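Side-chain contacts in putative cell surface hydrolase (Lactobacillus plantarum, PDB 3LP5), which probably acts as a hydrolase of the alpha/beta-hydrolase fold at the cell surface, with a substrate that is not known: residues Ile77-Gln80 and Ala81-Asn85; Lys89-Val92 and Lys93-Phe97; Thr149-Phe152 and Lys153-Tyr156; Ala213-Leu217 and Pro218-Gln222. One frame throughout, in Å; residues are numbered along the deposited sequence.

Contact 1. Residues Ile77-Gln80 and Ala81-Asn85; sequences IDKQ and AVWLN
W83 and K79, one helical turn apart, meet through backbone and side chain at once. W83 N donates to K79 O over 2.8 Å with an almost straight N-H...O angle of 172°, and the donor lies in the carbonyl plane. The next rung, L84 N to Q80 O, is just as short at 2.8 Å but more bent (153°), and A81 N to I77 O measures 3.0 Å. K79 O also sits over one face of the indole, near its rim. On K79, CB stands 3.9 Å from the centroid of the W83 six-membered ring, a CH-pi contact over the face, and the extended chain carries on alongside the ring. W83 CG is turned beside its own backbone N (chi1 -67°), which swings the indole back toward the preceding turn. Q80 CG reaches W83 CE3 at 3.8 Å, its chain bent at chi2, while Q80 NE2 is taken up by the carbonyls of N69 and R71. Beyond this turn, W83 and Q80 both touch F67 of strand 62-67. The indole thus rests on the aliphatic parts of K79 and Q80, leaving the Q80 amide to tie helix 74-92 to the loop ahead of it.

Contact 2. Residues Lys89-Val92 and Lys93-Phe97; sequences KALV and KTYHF
L91 O accepts from both Y95 N and T94 N. Y95 N approaches it nearly along the C=O axis at 2.8 Å, whereas T94 N, at 3.1 Å, comes from well above the carbonyl plane, so two donors of segment 93-97 grip one oxygen of the 89-92 turn. The same oxygen lies at the edge of both aromatic rings, near their planes, 3.8 Å from F97 CE2. Around this polar centre the side chains close in. L91 CD2 meets Y95 CE2 at 4.0 Å, the two side chains crossing obliquely, and V92 CG1 touches F97 CZ at 3.9 Å with its side chain roughly perpendicular to that of the phenylalanine. F97 CG stands between its backbone N and carbonyl carbon (chi1 58°), a rotation that returns the ring to the 89-92 turn although the backbone has already moved on. Further out, a water donates to A90 O at 2.7 Å and also hydrogen-bonds T94 OG1 at 2.9 Å, bridging the two segments. One turn back, K93 N still pairs with K89 O. L91 packs on L38 and L40 of strand 37-42 and on I63 and I65 of strand 62-67, A90 touches I48 and Y50 of strand 48-52, and F97 lies against M4 and P6 as the chain runs on into strand 99-105.

Contact 3. Residues Thr149-Phe152 and Lys153-Tyr156; sequences TSMF and KELY
F152 leads into the contact with Y156 one turn further along helix 150-157. F152 CB sits 3.2 Å from K153 N and CG 3.7 Å from the same nitrogen; CG, anti to the backbone N (chi1 175°), sends the ring out along the same course as the tyrosine. At the far rim, F152 CE2 stands 3.9 Å from Y156 CB, and CZ reaches Y156 CD1 at 3.7 Å. Y156 CB lies over one face of the F152 ring, 4.1 Å from its centroid, in a CH-pi contact. The two ring planes are 24° apart yet slid so far that they barely overlap. Beneath them Y156 N donates to F152 O at 2.8 Å. The first turn is closed by T149, the N-cap, whose OG1 accepts from F152 N at 3.2 Å and is also hydrogen-bonded with N139. On another side M151, bent at chi2 and chi3, brings CE to 4.2 Å from L155 CG. The helix belongs to the crossover between strands 127-134 and 167-172: F152 and Y156 face helix 191-195 through Y193, L155 rests on T113 and L114 of helix 107-118, and S150 and M151 touch K74 of helix 74-92.

Contact 4. Residues Ala213-Leu217 and Pro218-Gln222; sequences AHSDL and PQNKQ
D216 turns CG into the crowded position between its backbone N and carbonyl carbon (chi1 62°), which folds the carboxylate back over the start of helix 217-231. OD1 then accepts from Q219 N at 3.0 Å, the donor lying nearly in line with the carboxylate C-O bond. Q219 adopts a similar first torsion (chi1 64°), which holds its CG tightly, perhaps with strain, against the same oxygen. The D216 main chain joins in, its O receiving N220 N at 3.1 Å with an N-H...O angle of 168°, so one residue serves the first turn through side chain and carbonyl alike. The next rung, K221 N to L217 O, is equally long at 3.1 Å and equally straight. Outside the turn L217 CD2 lies 3.7 Å from K221 CE, the lysine being bent so that its methylenes pass across the leucine methyl. On another side S215 CB packs against the N220 amide, 3.5 Å from OD1; that oxygen accepts a weak hydrogen bond from R19 of helix 17-30. P218 in the first turn has no N-H to offer, and D216 is the side-chain N-cap of helix 217-231, its negative carboxylate probably suiting the positive end of the helix dipole.

Overall arrangement
All four contacts are local, each closing only a turn or a cap, and they follow one another in series without nesting or crossing. Contact 1 lies in the N-terminal and middle part of helix 74-92, and contact 2, its centre about 17 Å from that of contact 1, joins the last residues of that helix to the loop leading to strand 99-105. Contact 3 opens helix 150-157 and returns to contact 1, where I77 CG2 packs on M151 SD at 3.7 Å, joining the two helices. Contact 4 starts helix 217-231 after strand 201-206, on the opposite side of the chain's centre from contacts 1 and 2. Together they mark helix ends and turns around the central sheet of an alpha/beta-hydrolase fold.

Contact 1. Residues Ile77-Gln80 and Ala81-Asn85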
loop_
_atom_site.group_PDB
_atom_site.type_symbol
_atom_site.label_atom_id
_atom_site.label_comp_id
_atom_site.label_asym_id
_atom_site.label_seq_id
_atom_site.Cartn_x
_atom_site.Cartn_y
_atom_site.Cartn_z
ATOM N N ILE A 77 -10.605 -10.220 1.148
ATOM C CA ILE A 77 -10.255 -8.835 0.991
ATOM C C ILE A 77 -11.385 -7.976 1.572
ATOM O O ILE A 77 -11.114 -6.946 2.221
ATOM C CB ILE A 77 -10.078 -8.457 -0.532
ATOM C CG1 ILE A 77 -8.898 -9.225 -1.172
ATOM C CG2 ILE A 77 -10.005 -6.902 -0.734
ATOM C CD1 ILE A 77 -7.676 -8.934 -0.585
ATOM N N ASP A 78 -12.633 -8.398 1.378
ATOM C CA ASP A 78 -13.769 -7.591 1.940
ATOM C C ASP A 78 -13.693 -7.558 3.473
ATOM O O ASP A 78 -13.943 -6.526 4.057
ATOM C CB ASP A 78 -15.145 -8.106 1.474
ATOM C CG ASP A 78 -15.449 -7.755 -0.004
ATOM O OD1 ASP A 78 -14.803 -6.872 -0.615
ATOM O OD2 ASP A 78 -16.340 -8.371 -0.577
ATOM N N LYS A 79 -13.321 -8.679 4.112
ATOM C CA LYS A 79 -13.091 -8.683 5.589
ATOM C C LYS A 79 -11.865 -7.902 6.020
ATOM O O LYS A 79 -11.885 -7.277 7.072
ATOM C CB LYS A 79 -12.935 -10.129 6.130
ATOM C CG LYS A 79 -14.149 -11.008 5.889
ATOM C CD LYS A 79 -13.873 -12.458 6.244
ATOM C CE LYS A 79 -14.957 -13.400 5.680
ATOM N NZ LYS A 79 -14.997 -14.677 6.476
ATOM N N GLN A 80 -10.776 -8.004 5.263
ATOM C CA GLN A 80 -9.545 -7.278 5.624
ATOM C C GLN A 80 -9.736 -5.773 5.580
ATOM O O GLN A 80 -9.120 -5.042 6.356
ATOM C CB GLN A 80 -8.340 -7.739 4.769
ATOM C CG GLN A 80 -8.007 -9.256 5.040
ATOM C CD GLN A 80 -7.498 -10.003 3.752
ATOM O OE1 GLN A 80 -7.438 -9.425 2.674
ATOM N NE2 GLN A 80 -7.101 -11.267 3.897
ATOM N N ALA A 81 -10.612 -5.310 4.701
ATOM C CA ALA A 81 -10.927 -3.868 4.663
ATOM C C ALA A 81 -11.684 -3.416 5.893
ATOM O O ALA A 81 -11.404 -2.364 6.390
ATOM C CB ALA A 81 -11.666 -3.500 3.389
ATOM N N VAL A 82 -12.565 -4.271 6.430
ATOM C CA VAL A 82 -13.211 -4.021 7.708
ATOM C C VAL A 82 -12.242 -4.104 8.838
ATOM O O VAL A 82 -12.267 -3.259 9.711
ATOM C CB VAL A 82 -14.319 -5.004 7.942
ATOM C CG1 VAL A 82 -14.939 -4.810 9.339
ATOM C CG2 VAL A 82 -15.394 -4.881 6.798
ATOM N N TRP A 83 -11.402 -5.143 8.884
ATOM C CA TRP A 83 -10.359 -5.193 9.896
ATOM C C TRP A 83 -9.401 -3.982 9.859
ATOM O O TRP A 83 -8.953 -3.465 10.918
ATOM C CB TRP A 83 -9.563 -6.524 9.765
ATOM C CG TRP A 83 -10.415 -7.758 10.128
ATOM C CD1 TRP A 83 -11.350 -7.843 11.099
ATOM C CD2 TRP A 83 -10.314 -9.073 9.537
ATOM N NE1 TRP A 83 -11.919 -9.135 11.113
ATOM C CE2 TRP A 83 -11.280 -9.903 10.169
ATOM C CE3 TRP A 83 -9.478 -9.640 8.538
ATOM C CZ2 TRP A 83 -11.468 -11.257 9.793
ATOM C CZ3 TRP A 83 -9.694 -10.976 8.144
ATOM C CH2 TRP A 83 -10.642 -11.779 8.792
ATOM N N LEU A 84 -9.052 -3.528 8.655
ATOM C CA LEU A 84 -8.189 -2.326 8.522
ATOM C C LEU A 84 -8.846 -1.112 9.161
ATOM O O LEU A 84 -8.215 -0.310 9.882
ATOM C CB LEU A 84 -7.916 -2.008 7.034
ATOM C CG LEU A 84 -7.024 -0.741 6.771
ATOM C CD1 LEU A 84 -5.738 -0.687 7.644
ATOM C CD2 LEU A 84 -6.600 -0.684 5.309
ATOM N N ASN A 85 -10.131 -0.948 8.886
ATOM C CA ASN A 85 -10.911 0.126 9.489
ATOM C C ASN A 85 -10.976 -0.072 11.015
ATOM O O ASN A 85 -10.829 0.908 11.786
ATOM C CB ASN A 85 -12.309 0.067 8.888
ATOM C CG ASN A 85 -13.147 1.290 9.212
ATOM O OD1 ASN A 85 -12.637 2.359 9.582
ATOM N ND2 ASN A 85 -14.443 1.123 9.107
#

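Contact 2. Residues Lys89-Val92 and Lys93-Phe97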
loop_
_atom_site.group_PDB
_atom_site.type_symbol
_atom_site.label_atom_id
_atom_site.label_comp_id
_atom_site.label_asym_id
_atom_site.label_seq_id
_atom_site.Cartn_x
_atom_site.Cartn_y
_atom_site.Cartn_z
ATOM N N LYS A 89 -9.369 2.764 13.294
ATOM C CA LYS A 89 -10.115 3.462 14.344
ATOM C C LYS A 89 -9.486 3.324 15.698
ATOM O O LYS A 89 -9.474 4.273 16.435
ATOM C CB LYS A 89 -11.601 3.092 14.369
ATOM C CG LYS A 89 -12.299 3.656 13.149
ATOM C CD LYS A 89 -13.771 3.645 13.339
ATOM C CE LYS A 89 -14.240 2.238 13.461
ATOM N NZ LYS A 89 -15.709 2.173 13.288
ATOM N N ALA A 90 -8.913 2.168 16.003
ATOM C CA ALA A 90 -8.219 2.004 17.284
ATOM C C ALA A 90 -7.035 2.959 17.368
ATOM O O ALA A 90 -6.761 3.528 18.413
ATOM C CB ALA A 90 -7.755 0.555 17.462
ATOM N N LEU A 91 -6.351 3.164 16.243
ATOM C CA LEU A 91 -5.197 4.065 16.222
ATOM C C LEU A 91 -5.576 5.553 16.370
ATOM O O LEU A 91 -4.933 6.313 17.069
ATOM C CB LEU A 91 -4.426 3.842 14.930
ATOM C CG LEU A 91 -3.639 2.540 14.845
ATOM C CD1 LEU A 91 -3.305 2.321 13.331
ATOM C CD2 LEU A 91 -2.369 2.638 15.728
ATOM N N VAL A 92 -6.644 5.978 15.708
ATOM C CA VAL A 92 -7.022 7.339 15.863
ATOM C C VAL A 92 -7.603 7.615 17.256
ATOM O O VAL A 92 -7.576 8.769 17.691
ATOM C CB VAL A 92 -7.890 7.906 14.733
ATOM C CG1 VAL A 92 -7.723 7.142 13.398
ATOM C CG2 VAL A 92 -9.321 8.235 15.172
ATOM N N LYS A 93 -8.067 6.574 17.954
ATOM C CA LYS A 93 -8.470 6.699 19.378
ATOM C C LYS A 93 -7.304 6.740 20.367
ATOM O O LYS A 93 -7.498 7.065 21.551
ATOM C CB LYS A 93 -9.450 5.592 19.794
ATOM C CG LYS A 93 -10.845 5.776 19.220
ATOM C CD LYS A 93 -11.874 4.956 20.056
ATOM C CE LYS A 93 -13.179 5.761 20.397
ATOM N NZ LYS A 93 -14.285 5.639 19.349
ATOM N N THR A 94 -6.102 6.439 19.921
ATOM C CA THR A 94 -4.930 6.414 20.783
ATOM C C THR A 94 -3.999 7.592 20.469
ATOM O O THR A 94 -3.495 8.279 21.382
ATOM C CB THR A 94 -4.190 5.093 20.582
ATOM O OG1 THR A 94 -5.079 4.033 20.922
ATOM C CG2 THR A 94 -2.959 4.965 21.468
ATOM N N TYR A 95 -3.805 7.849 19.180
ATOM C CA TYR A 95 -2.844 8.839 18.741
ATOM C C TYR A 95 -3.520 9.962 18.007
ATOM O O TYR A 95 -4.441 9.758 17.232
ATOM C CB TYR A 95 -1.808 8.189 17.814
ATOM C CG TYR A 95 -1.055 7.057 18.460
ATOM C CD1 TYR A 95 0.012 7.296 19.292
ATOM C CD2 TYR A 95 -1.390 5.723 18.191
ATOM C CE1 TYR A 95 0.740 6.253 19.885
ATOM C CE2 TYR A 95 -0.674 4.657 18.795
ATOM C CZ TYR A 95 0.380 4.936 19.640
ATOM O OH TYR A 95 1.088 3.895 20.227
ATOM N N HIS A 96 -3.011 11.153 18.194
ATOM C CA HIS A 96 -3.565 12.287 17.513
ATOM C C HIS A 96 -2.763 12.553 16.192
ATOM O O HIS A 96 -1.672 13.176 16.187
ATOM C CB HIS A 96 -3.531 13.451 18.498
ATOM C CG HIS A 96 -4.129 14.718 17.977
ATOM N ND1 HIS A 96 -3.662 15.970 18.351
ATOM C CD2 HIS A 96 -5.118 14.934 17.070
ATOM C CE1 HIS A 96 -4.357 16.902 17.718
ATOM N NE2 HIS A 96 -5.249 16.301 16.939
ATOM N N PHE A 97 -3.271 12.059 15.081
ATOM C CA PHE A 97 -2.713 12.440 13.797
ATOM C C PHE A 97 -3.870 12.809 12.910
ATOM O O PHE A 97 -4.918 12.152 12.981
ATOM C CB PHE A 97 -1.847 11.327 13.211
ATOM C CG PHE A 97 -2.571 10.018 13.023
ATOM C CD1 PHE A 97 -3.048 9.658 11.768
ATOM C CD2 PHE A 97 -2.748 9.124 14.094
ATOM C CE1 PHE A 97 -3.736 8.422 11.596
ATOM C CE2 PHE A 97 -3.420 7.893 13.932
ATOM C CZ PHE A 97 -3.908 7.541 12.694
HETATM O O HOH W 1 -7.417 2.274 20.673
#

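Contact 3. Residues Thr149-Phe152 and Lys153-Tyr156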
loop_
_atom_site.group_PDB
_atom_site.type_symbol
_atom_site.label_atom_id
_atom_site.label_comp_id
_atom_site.label_asym_id
_atom_site.label_seq_id
_atom_site.Cartn_x
_atom_site.Cartn_y
_atom_site.Cartn_z
ATOM N N THR A 149 -13.303 -8.862 -13.098
ATOM C CA THR A 149 -13.579 -9.709 -11.954
ATOM C C THR A 149 -14.536 -9.007 -10.982
ATOM O O THR A 149 -14.752 -7.779 -11.001
ATOM C CB THR A 149 -12.289 -10.133 -11.209
ATOM O OG1 THR A 149 -11.607 -8.963 -10.738
ATOM C CG2 THR A 149 -11.374 -10.949 -12.119
ATOM N N SER A 150 -15.131 -9.827 -10.128
ATOM C CA SER A 150 -16.024 -9.373 -9.088
ATOM C C SER A 150 -15.284 -8.377 -8.168
ATOM O O SER A 150 -15.855 -7.344 -7.785
ATOM C CB SER A 150 -16.514 -10.589 -8.284
ATOM O OG SER A 150 -17.595 -10.158 -7.490
ATOM N N MET A 151 -14.033 -8.712 -7.817
ATOM C CA MET A 151 -13.151 -7.814 -7.058
ATOM C C MET A 151 -13.044 -6.456 -7.728
ATOM O O MET A 151 -13.330 -5.444 -7.112
ATOM C CB MET A 151 -11.729 -8.424 -6.831
ATOM C CG MET A 151 -10.734 -7.538 -6.003
ATOM S SD MET A 151 -11.086 -7.679 -4.212
ATOM C CE MET A 151 -12.287 -6.408 -3.892
ATOM N N PHE A 152 -12.653 -6.428 -8.995
ATOM C CA PHE A 152 -12.490 -5.143 -9.640
ATOM C C PHE A 152 -13.856 -4.405 -9.727
ATOM O O PHE A 152 -13.909 -3.199 -9.586
ATOM C CB PHE A 152 -11.994 -5.336 -11.070
ATOM C CG PHE A 152 -11.924 -4.034 -11.846
ATOM C CD1 PHE A 152 -10.934 -3.097 -11.566
ATOM C CD2 PHE A 152 -12.904 -3.724 -12.788
ATOM C CE1 PHE A 152 -10.862 -1.885 -12.265
ATOM C CE2 PHE A 152 -12.858 -2.512 -13.474
ATOM C CZ PHE A 152 -11.817 -1.582 -13.200
ATOM N N LYS A 153 -14.940 -5.131 -9.940
ATOM C CA LYS A 153 -16.299 -4.510 -10.037
ATOM C C LYS A 153 -16.591 -3.731 -8.757
ATOM O O LYS A 153 -17.118 -2.623 -8.831
ATOM C CB LYS A 153 -17.376 -5.577 -10.282
ATOM C CG LYS A 153 -17.369 -6.061 -11.776
ATOM C CD LYS A 153 -18.499 -7.107 -12.035
ATOM C CE LYS A 153 -18.288 -7.860 -13.346
ATOM N NZ LYS A 153 -19.344 -8.928 -13.526
ATOM N N GLU A 154 -16.189 -4.271 -7.608
ATOM C CA GLU A 154 -16.461 -3.608 -6.358
ATOM C C GLU A 154 -15.528 -2.401 -6.200
ATOM O O GLU A 154 -15.998 -1.342 -5.863
ATOM C CB GLU A 154 -16.316 -4.580 -5.168
ATOM C CG GLU A 154 -16.578 -3.896 -3.798
ATOM C CD GLU A 154 -16.327 -4.758 -2.564
ATOM O OE1 GLU A 154 -15.505 -5.726 -2.573
ATOM O OE2 GLU A 154 -16.899 -4.423 -1.530
ATOM N N LEU A 155 -14.231 -2.532 -6.465
ATOM C CA LEU A 155 -13.331 -1.344 -6.417
ATOM C C LEU A 155 -13.729 -0.254 -7.420
ATOM O O LEU A 155 -13.565 0.925 -7.121
ATOM C CB LEU A 155 -11.891 -1.706 -6.680
ATOM C CG LEU A 155 -11.340 -2.791 -5.744
ATOM C CD1 LEU A 155 -9.961 -3.291 -6.205
ATOM C CD2 LEU A 155 -11.165 -2.132 -4.346
ATOM N N TYR A 156 -14.262 -0.640 -8.577
ATOM C CA TYR A 156 -14.570 0.395 -9.585
ATOM C C TYR A 156 -15.867 1.058 -9.186
ATOM O O TYR A 156 -16.025 2.274 -9.264
ATOM C CB TYR A 156 -14.734 -0.283 -10.935
ATOM C CG TYR A 156 -14.920 0.633 -12.097
ATOM C CD1 TYR A 156 -13.871 1.433 -12.544
ATOM C CD2 TYR A 156 -16.135 0.679 -12.783
ATOM C CE1 TYR A 156 -14.016 2.290 -13.679
ATOM C CE2 TYR A 156 -16.312 1.540 -13.921
ATOM C CZ TYR A 156 -15.247 2.363 -14.341
ATOM O OH TYR A 156 -15.420 3.206 -15.461
#

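Contact 4. Residues Ala213-Leu217 and Pro218-Gln222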
loop_
_atom_site.group_PDB
_atom_site.type_symbol
_atom_site.label_atom_id
_atom_site.label_comp_id
_atom_site.label_asym_id
_atom_site.label_seq_id
_atom_site.Cartn_x
_atom_site.Cartn_y
_atom_site.Cartn_z
ATOM N N ALA A 213 6.019 -13.032 -6.318
ATOM C CA ALA A 213 5.942 -13.215 -4.858
ATOM C C ALA A 213 7.330 -13.227 -4.226
ATOM O O ALA A 213 7.580 -12.552 -3.238
ATOM C CB ALA A 213 5.227 -14.534 -4.541
ATOM N N HIS A 214 8.220 -14.024 -4.804
ATOM C CA HIS A 214 9.603 -14.169 -4.339
ATOM C C HIS A 214 10.444 -12.981 -4.795
ATOM O O HIS A 214 10.688 -12.789 -5.974
ATOM C CB HIS A 214 10.196 -15.467 -4.895
ATOM C CG HIS A 214 9.858 -16.689 -4.092
ATOM N ND1 HIS A 214 8.831 -16.727 -3.165
ATOM C CD2 HIS A 214 10.397 -17.937 -4.103
ATOM C CE1 HIS A 214 8.768 -17.942 -2.635
ATOM N NE2 HIS A 214 9.705 -18.696 -3.186
ATOM N N SER A 215 10.908 -12.187 -3.875
ATOM C CA SER A 215 11.664 -11.003 -4.230
ATOM C C SER A 215 13.114 -11.345 -4.562
ATOM O O SER A 215 13.553 -12.486 -4.399
ATOM C CB SER A 215 11.723 -10.123 -2.986
ATOM O OG SER A 215 12.239 -10.940 -1.887
ATOM N N ASP A 216 13.873 -10.330 -4.975
ATOM C CA ASP A 216 15.316 -10.419 -4.933
ATOM C C ASP A 216 15.937 -9.091 -4.580
ATOM O O ASP A 216 15.267 -8.061 -4.594
ATOM C CB ASP A 216 15.899 -10.959 -6.211
ATOM C CG ASP A 216 15.615 -10.096 -7.406
ATOM O OD1 ASP A 216 15.365 -8.874 -7.281
ATOM O OD2 ASP A 216 15.655 -10.670 -8.510
ATOM N N LEU A 217 17.214 -9.123 -4.261
ATOM C CA LEU A 217 17.898 -7.925 -3.791
ATOM C C LEU A 217 17.722 -6.739 -4.732
ATOM O O LEU A 217 17.309 -5.700 -4.273
ATOM C CB LEU A 217 19.403 -8.174 -3.558
ATOM C CG LEU A 217 19.995 -7.576 -2.260
ATOM C CD1 LEU A 217 21.175 -8.367 -1.813
ATOM C CD2 LEU A 217 20.434 -6.128 -2.388
ATOM N N PRO A 218 18.047 -6.895 -6.036
ATOM C CA PRO A 218 18.048 -5.710 -6.844
ATOM C C PRO A 218 16.670 -5.061 -6.913
ATOM O O PRO A 218 16.586 -3.824 -6.907
ATOM C CB PRO A 218 18.468 -6.236 -8.230
ATOM C CG PRO A 218 19.448 -7.226 -7.882
ATOM C CD PRO A 218 18.802 -7.970 -6.708
ATOM N N GLN A 219 15.608 -5.863 -6.975
ATOM C CA GLN A 219 14.274 -5.268 -6.990
ATOM C C GLN A 219 13.863 -4.582 -5.680
ATOM O O GLN A 219 13.188 -3.545 -5.726
ATOM C CB GLN A 219 13.162 -6.171 -7.620
ATOM C CG GLN A 219 12.852 -7.449 -6.911
ATOM C CD GLN A 219 12.138 -8.517 -7.777
ATOM O OE1 GLN A 219 12.643 -8.993 -8.804
ATOM N NE2 GLN A 219 10.994 -8.940 -7.306
ATOM N N ASN A 220 14.218 -5.154 -4.528
ATOM C CA ASN A 220 13.918 -4.484 -3.243
ATOM C C ASN A 220 14.650 -3.136 -3.070
ATOM O O ASN A 220 14.103 -2.185 -2.525
ATOM C CB ASN A 220 14.219 -5.430 -2.065
ATOM C CG ASN A 220 13.299 -6.675 -2.066
ATOM O OD1 ASN A 220 12.286 -6.702 -2.762
ATOM N ND2 ASN A 220 13.676 -7.713 -1.305
ATOM N N LYS A 221 15.893 -3.059 -3.512
ATOM C CA LYS A 221 16.614 -1.764 -3.455
ATOM C C LYS A 221 15.925 -0.649 -4.240
ATOM O O LYS A 221 15.840 0.453 -3.748
ATOM C CB LYS A 221 18.068 -1.887 -3.935
ATOM C CG LYS A 221 18.948 -2.701 -2.940
ATOM C CD LYS A 221 20.473 -2.361 -3.115
ATOM C CE LYS A 221 21.137 -3.088 -4.285
ATOM N NZ LYS A 221 22.257 -2.295 -4.939
ATOM N N GLN A 222 15.465 -0.954 -5.446
ATOM C CA GLN A 222 14.712 -0.007 -6.289
ATOM C C GLN A 222 13.405 0.379 -5.620
ATOM O O GLN A 222 13.057 1.552 -5.614
ATOM C CB GLN A 222 14.371 -0.632 -7.645
ATOM C CG GLN A 222 15.593 -0.812 -8.508
ATOM C CD GLN A 222 15.359 -1.508 -9.878
ATOM O OE1 GLN A 222 16.305 -2.018 -10.451
ATOM N NE2 GLN A 222 14.172 -1.451 -10.418
#